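Local atomic coordinates of NIPSNAP domain-containing protein (Burkholderia xenovorans, PDB entry 5KAK), a protein that is of unknown function but belongs to the NipSnap family, whose domain falls among the dimeric alpha-beta barrel proteins. Residues E[11-17]-E[98-104]; E[23-27]-E[91-96]. One frame throughout, in Å; residues are numbered along the deposited sequence. Where two conformers were deposited one is given.

Contact 1 of 2, residues E[11-17]-E[98-104]; sequences VEERIYD and RMQNKIL
Val11 pairs with Leu104 and Asp17 with Arg98 at either end of the paired segments 11-17 and 98-104. Four hydrogen-bonded antiparallel pairs alternate with three non-hydrogen-bonded ones, joined by eight backbone bonds.

On the face that carries Glu12, Arg14, Tyr16, Met99, Asn101 and Ile103, the polar groups of Asn101, Glu12, Arg14 and Tyr16 form a chain. Asn101 ND2 gives Glu12 OE1 a nearly straight bond (2.8 Å, 169°); Arg14 NH1 salt-bridges the same oxygen from the opposite face of the carboxylate. Glu12 OE2 forms a salt bridge with Arg71 NE. The Arg14 chain bends at chi3 (68°), and NE and NH2 both grip Tyr16 OH in the guanidinium plane, fixing the group's rotation. On the other face a water bridges Glu13 OE1 and Lys102 NZ, and NZ also bonds Gln58 of the second subunit. On that same face, Asp17 OD2 and Arg98 NH1 make a long salt bridge (3.5 Å), while Asp17 OD1 is hydrogen-bonded to Gln58 NE2 of the same chain.

Met99 CE packs 3.7 Å from Tyr16 CE1, its SD 4.9 Å above the ring centroid, a distant Met-aromatic contact. Val11 CB lies 4.1 Å from Leu104 CB.

This pairs the first and last strands of the four-stranded antiparallel sheet, as in the ferredoxin-like halves of dimeric alpha-beta barrels.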
loop_
_atom_site.group_PDB
_atom_site.type_symbol
_atom_site.label_atom_id
_atom_site.label_comp_id
_atom_site.label_asym_id
_atom_site.label_seq_id
_atom_site.Cartn_x
_atom_site.Cartn_y
_atom_site.Cartn_z
ATOM N N VAL E 11 -17.335 17.600 2.948
ATOM C CA VAL E 11 -17.839 16.359 2.371
ATOM C C VAL E 11 -17.057 15.207 2.974
ATOM O O VAL E 11 -15.824 15.219 2.961
ATOM C CB VAL E 11 -17.715 16.353 0.833
ATOM C CG1 VAL E 11 -17.992 14.969 0.265
ATOM C CG2 VAL E 11 -18.662 17.410 0.229
ATOM N N GLU E 12 -17.761 14.204 3.488
ATOM C CA GLU E 12 -17.097 13.000 3.969
ATOM C C GLU E 12 -17.203 11.923 2.904
ATOM O O GLU E 12 -18.309 11.586 2.470
ATOM C CB GLU E 12 -17.707 12.493 5.275
ATOM C CG GLU E 12 -16.978 11.264 5.831
ATOM C CD GLU E 12 -17.611 10.734 7.122
ATOM O OE1 GLU E 12 -17.024 9.843 7.760
ATOM O OE2 GLU E 12 -18.681 11.230 7.518
ATOM N N GLU E 13 -16.059 11.401 2.476
ATOM C CA GLU E 13 -16.019 10.240 1.599
ATOM C C GLU E 13 -15.748 9.010 2.454
ATOM O O GLU E 13 -14.790 8.989 3.229
ATOM C CB GLU E 13 -14.950 10.395 0.518
ATOM C CG GLU E 13 -14.941 9.217 -0.434
ATOM C CD GLU E 13 -14.046 9.421 -1.640
ATOM O OE1 GLU E 13 -13.108 10.251 -1.588
ATOM O OE2 GLU E 13 -14.289 8.732 -2.647
ATOM N N ARG E 14 -16.626 8.011 2.365
ATOM C CA ARG E 14 -16.444 6.762 3.085
ATOM C C ARG E 14 -16.234 5.655 2.063
ATOM O O ARG E 14 -16.945 5.586 1.054
ATOM C CB ARG E 14 -17.643 6.470 4.011
ATOM C CG ARG E 14 -17.782 7.542 5.092
ATOM C CD ARG E 14 -18.954 7.262 6.006
ATOM N NE ARG E 14 -18.764 6.084 6.845
ATOM C CZ ARG E 14 -18.113 6.084 8.013
ATOM N NH1 ARG E 14 -17.556 7.189 8.477
ATOM N NH2 ARG E 14 -18.028 4.970 8.727
ATOM N N ILE E 15 -15.221 4.834 2.300
ATOM C CA ILE E 15 -14.788 3.809 1.356
ATOM C C ILE E 15 -14.742 2.491 2.119
ATOM O O ILE E 15 -13.907 2.327 3.020
ATOM C CB ILE E 15 -13.413 4.142 0.756
ATOM C CG1 ILE E 15 -13.410 5.527 0.084
ATOM C CG2 ILE E 15 -12.969 3.037 -0.175
ATOM C CD1 ILE E 15 -12.003 6.035 -0.243
ATOM N N TYR E 16 -15.658 1.567 1.804
ATOM C CA TYR E 16 -15.691 0.270 2.466
ATOM C C TYR E 16 -15.256 -0.825 1.510
ATOM O O TYR E 16 -15.779 -0.938 0.393
ATOM C CB TYR E 16 -17.082 -0.077 2.988
ATOM C CG TYR E 16 -17.729 0.879 3.954
ATOM C CD1 TYR E 16 -16.998 1.852 4.643
ATOM C CD2 TYR E 16 -19.075 0.770 4.204
ATOM C CE1 TYR E 16 -17.630 2.704 5.533
ATOM C CE2 TYR E 16 -19.709 1.601 5.084
ATOM C CZ TYR E 16 -18.991 2.572 5.743
ATOM O OH TYR E 16 -19.687 3.387 6.614
ATOM N N ASP E 17 -14.299 -1.629 1.943
ATOM C CA ASP E 17 -13.944 -2.829 1.206
ATOM C C ASP E 17 -14.746 -3.995 1.767
ATOM O O ASP E 17 -14.789 -4.190 2.979
ATOM C CB ASP E 17 -12.453 -3.102 1.298
ATOM C CG ASP E 17 -11.626 -1.989 0.692
ATOM O OD1 ASP E 17 -11.827 -1.684 -0.499
ATOM O OD2 ASP E 17 -10.796 -1.407 1.419
ATOM N N ARG E 98 -12.910 -3.862 5.524
ATOM C CA ARG E 98 -12.079 -2.707 5.851
ATOM C C ARG E 98 -12.867 -1.438 5.581
ATOM O O ARG E 98 -13.638 -1.376 4.617
ATOM C CB ARG E 98 -10.794 -2.734 5.020
ATOM C CG ARG E 98 -9.866 -1.550 5.187
ATOM C CD ARG E 98 -8.656 -1.735 4.285
ATOM N NE ARG E 98 -7.996 -3.015 4.539
ATOM C CZ ARG E 98 -8.137 -4.107 3.786
ATOM N NH1 ARG E 98 -8.916 -4.091 2.710
ATOM N NH2 ARG E 98 -7.502 -5.222 4.118
ATOM N N MET E 99 -12.663 -0.428 6.428
ATOM C CA MET E 99 -13.352 0.844 6.293
ATOM C C MET E 99 -12.333 1.968 6.404
ATOM O O MET E 99 -11.423 1.905 7.238
ATOM C CB MET E 99 -14.447 0.993 7.357
ATOM C CG MET E 99 -15.451 -0.164 7.343
ATOM S SD MET E 99 -16.411 -0.265 8.864
ATOM C CE MET E 99 -17.082 1.381 8.932
ATOM N N GLN E 100 -12.492 2.982 5.548
ATOM C CA GLN E 100 -11.700 4.212 5.584
ATOM C C GLN E 100 -12.613 5.408 5.336
ATOM O O GLN E 100 -13.644 5.285 4.666
ATOM C CB GLN E 100 -10.570 4.156 4.541
ATOM C CG GLN E 100 -10.134 5.494 3.964
ATOM C CD GLN E 100 -9.067 5.348 2.894
ATOM O OE1 GLN E 100 -8.645 4.240 2.565
ATOM N NE2 GLN E 100 -8.628 6.468 2.348
ATOM N N ASN E 101 -12.224 6.581 5.861
ATOM C CA ASN E 101 -12.903 7.813 5.474
ATOM C C ASN E 101 -11.896 8.940 5.297
ATOM O O ASN E 101 -10.732 8.846 5.694
ATOM C CB ASN E 101 -14.046 8.229 6.429
ATOM C CG ASN E 101 -13.625 8.396 7.898
ATOM O OD1 ASN E 101 -12.574 7.933 8.338
ATOM N ND2 ASN E 101 -14.483 9.074 8.668
ATOM N N LYS E 102 -12.356 9.954 4.576
ATOM C CA LYS E 102 -11.623 11.180 4.290
ATOM C C LYS E 102 -12.566 12.350 4.470
ATOM O O LYS E 102 -13.769 12.248 4.195
ATOM C CB LYS E 102 -11.085 11.264 2.852
ATOM C CG LYS E 102 -10.333 10.085 2.328
ATOM C CD LYS E 102 -10.122 10.281 0.834
ATOM C CE LYS E 102 -9.469 9.050 0.239
ATOM N NZ LYS E 102 -9.052 9.233 -1.175
ATOM N N ILE E 103 -12.019 13.482 4.892
ATOM C CA ILE E 103 -12.776 14.731 4.938
ATOM C C ILE E 103 -12.314 15.586 3.771
ATOM O O ILE E 103 -11.123 15.910 3.656
ATOM C CB ILE E 103 -12.630 15.458 6.285
ATOM C CG1 ILE E 103 -13.313 14.638 7.376
ATOM C CG2 ILE E 103 -13.268 16.850 6.213
ATOM C CD1 ILE E 103 -14.823 14.429 7.148
ATOM N N LEU E 104 -13.247 15.889 2.874
ATOM C CA LEU E 104 -12.971 16.594 1.632
ATOM C C LEU E 104 -13.482 18.025 1.734
ATOM O O LEU E 104 -14.519 18.272 2.348
ATOM C CB LEU E 104 -13.646 15.887 0.457
ATOM C CG LEU E 104 -13.227 14.423 0.308
ATOM C CD1 LEU E 104 -14.022 13.694 -0.766
ATOM C CD2 LEU E 104 -11.730 14.392 0.009
HETATM O O HOH W 1 -11.019 9.220 -2.832
#

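Contact 2 of 2, residues E[23-27]-E[91-96]; sequences AREFA and NIQPLL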
loop_
_atom_site.group_PDB
_atom_site.type_symbol
_atom_site.label_atom_id
_atom_site.label_comp_id
_atom_site.label_asym_id
_atom_site.label_seq_id
_atom_site.Cartn_x
_atom_site.Cartn_y
_atom_site.Cartn_z
ATOM N N ALA E 23 -20.820 -6.798 -2.794
ATOM C CA ALA E 23 -21.476 -5.517 -3.048
ATOM C C ALA E 23 -22.946 -5.693 -3.430
ATOM O O ALA E 23 -23.775 -4.851 -3.068
ATOM C CB ALA E 23 -20.731 -4.726 -4.127
ATOM N N ARG E 24 -23.295 -6.786 -4.116
ATOM C CA ARG E 24 -24.677 -6.981 -4.545
ATOM C C ARG E 24 -25.615 -7.042 -3.343
ATOM O O ARG E 24 -26.626 -6.330 -3.288
ATOM C CB ARG E 24 -24.793 -8.252 -5.396
ATOM N N GLU E 25 -25.275 -7.871 -2.354
ATOM C CA GLU E 25 -26.084 -7.950 -1.146
ATOM C C GLU E 25 -26.082 -6.632 -0.385
ATOM O O GLU E 25 -27.122 -6.219 0.150
ATOM C CB GLU E 25 -25.585 -9.067 -0.240
ATOM C CG GLU E 25 -26.591 -9.402 0.843
ATOM C CD GLU E 25 -26.100 -10.454 1.804
ATOM O OE1 GLU E 25 -25.344 -11.352 1.371
ATOM O OE2 GLU E 25 -26.476 -10.380 2.994
ATOM N N PHE E 26 -24.912 -5.987 -0.288
ATOM C CA PHE E 26 -24.799 -4.682 0.361
ATOM C C PHE E 26 -25.785 -3.690 -0.255
ATOM O O PHE E 26 -26.594 -3.071 0.454
ATOM C CB PHE E 26 -23.349 -4.187 0.244
ATOM C CG PHE E 26 -23.049 -2.935 1.027
ATOM C CD1 PHE E 26 -23.464 -1.707 0.565
ATOM C CD2 PHE E 26 -22.310 -2.987 2.213
ATOM C CE1 PHE E 26 -23.184 -0.556 1.267
ATOM C CE2 PHE E 26 -22.020 -1.843 2.917
ATOM C CZ PHE E 26 -22.451 -0.623 2.449
ATOM N N ALA E 27 -25.767 -3.578 -1.586
ATOM C CA ALA E 27 -26.693 -2.695 -2.292
ATOM C C ALA E 27 -28.141 -3.093 -2.052
ATOM O O ALA E 27 -29.006 -2.230 -1.859
ATOM C CB ALA E 27 -26.383 -2.707 -3.790
ATOM N N ASN E 91 -27.193 -7.108 8.898
ATOM C CA ASN E 91 -27.104 -7.188 7.448
ATOM C C ASN E 91 -25.790 -6.731 6.847
ATOM O O ASN E 91 -25.390 -7.282 5.825
ATOM C CB ASN E 91 -28.222 -6.363 6.805
ATOM C CG ASN E 91 -29.587 -6.843 7.218
ATOM O OD1 ASN E 91 -30.017 -7.931 6.821
ATOM N ND2 ASN E 91 -30.277 -6.050 8.023
ATOM N N ILE E 92 -25.133 -5.724 7.414
ATOM C CA ILE E 92 -23.962 -5.124 6.783
ATOM C C ILE E 92 -22.666 -5.599 7.424
ATOM O O ILE E 92 -21.689 -5.875 6.722
ATOM C CB ILE E 92 -24.061 -3.585 6.810
ATOM C CG1 ILE E 92 -25.286 -3.103 6.015
ATOM C CG2 ILE E 92 -22.775 -2.960 6.271
ATOM C CD1 ILE E 92 -25.386 -3.652 4.606
ATOM N N GLN E 93 -22.645 -5.668 8.752
ATOM C CA GLN E 93 -21.468 -6.134 9.483
ATOM C C GLN E 93 -20.827 -7.385 8.890
ATOM O O GLN E 93 -19.594 -7.401 8.742
ATOM C CB GLN E 93 -21.865 -6.356 10.951
ATOM C CG GLN E 93 -20.777 -6.963 11.788
ATOM C CD GLN E 93 -19.645 -5.996 12.012
ATOM O OE1 GLN E 93 -19.873 -4.801 12.179
ATOM N NE2 GLN E 93 -18.414 -6.500 11.999
ATOM N N PRO E 94 -21.568 -8.442 8.527
ATOM C CA PRO E 94 -20.916 -9.641 7.969
ATOM C C PRO E 94 -20.263 -9.437 6.609
ATOM O O PRO E 94 -19.494 -10.314 6.179
ATOM C CB PRO E 94 -22.062 -10.651 7.867
ATOM C CG PRO E 94 -23.118 -10.133 8.797
ATOM C CD PRO E 94 -23.015 -8.662 8.725
ATOM N N LEU E 95 -20.535 -8.333 5.920
ATOM C CA LEU E 95 -19.975 -8.099 4.597
ATOM C C LEU E 95 -18.740 -7.224 4.635
ATOM O O LEU E 95 -18.060 -7.107 3.607
ATOM C CB LEU E 95 -21.013 -7.450 3.673
ATOM C CG LEU E 95 -22.403 -8.077 3.578
ATOM C CD1 LEU E 95 -23.384 -7.146 2.863
ATOM C CD2 LEU E 95 -22.324 -9.407 2.849
ATOM N N LEU E 96 -18.426 -6.639 5.792
ATOM C CA LEU E 96 -17.344 -5.665 5.905
ATOM C C LEU E 96 -15.992 -6.344 6.093
ATOM O O LEU E 96 -15.876 -7.365 6.780
ATOM C CB LEU E 96 -17.612 -4.729 7.081
ATOM C CG LEU E 96 -18.910 -3.938 6.992
ATOM C CD1 LEU E 96 -19.167 -3.176 8.290
ATOM C CD2 LEU E 96 -18.809 -2.986 5.827
HETATM O O HOH W 2 -25.082 -9.812 5.360
#
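Phe26 meets Ile92 and Leu95 where the first turn of helix 23-42 passes the last part of helix 82-92 and the 3-10 turn 93-95. Apolar packing carries most of this contact. Ile92 approaches the ring with two of its methyls: CD1 lies over one face, 4.0 Å from Phe26 CD2, while CG2 makes the closest touch, 3.6 Å from Phe26 CE2. Chi1 (-62°) sets CG2 anti to the backbone N, and chi2 (-52°) turns CD1 over the ring, so both methyls lie on one side of its plane. The two side chains cross at about a right angle. Leu96 CD2 arrives at the ring edge, near its plane, as a looser neighbour 4.5 Å from Phe26 CE2.

Leu95 points toward the helix and divides its two methyls between neighbouring residues. Its CD1 sits against the backbone, 3.7 Å from Phe26 N, and 4.0 Å from Phe26 CB; its CD2 lies 3.9 Å from Glu25 OE1, beside the carboxylate. The 3-10 turn holds it there, with Leu95 N bonded to Ile92 O at 2.8 Å.

The polar link runs through water. One water molecule donates to both Glu25 OE2 and Asn91 O, tying the helix flank to the Asn91 carbonyl of helix 82-92. Glu25 OE2 is also hydrogen-bonded to His29 NE2, one turn further along its own helix, so this oxygen has two partners and the carboxylate is steadied from within the helix.

Beyond the pair, the Phe26 ring stacks with Phe30 and packs on Tyr16 and Leu18 of strand 10-18 and on Tyr48 of strand 45-51, with Met107 of the second subunit nearby. The contact thus joins the start of helix 23-42 to the 91-96 segment, over the strands 10-18 and 45-51 that Phe26 touches.

In the fold
The contacts sit about 16 Å apart between centres. Both are largely buried, but contact 1 lies nearer the chain centre, about 9 Å from it centre to centre, against about 13 Å for contact 2. Contact 1 is strand against strand, built on backbone bonds, with charged and polar side chains mixed with apolar ones on both faces; contact 2 sets a helix against segment 91-96, held by methyls and a ring, with a single water bridge. Contact 2 is nested within the chain loop that contact 1 closes. They meet at Tyr16, whose CD2 lies 4.1 Å from Phe26 CZ and equally near Leu96 CD2. Other subunits border both, and the sheet of contact 1 continues into the second subunit.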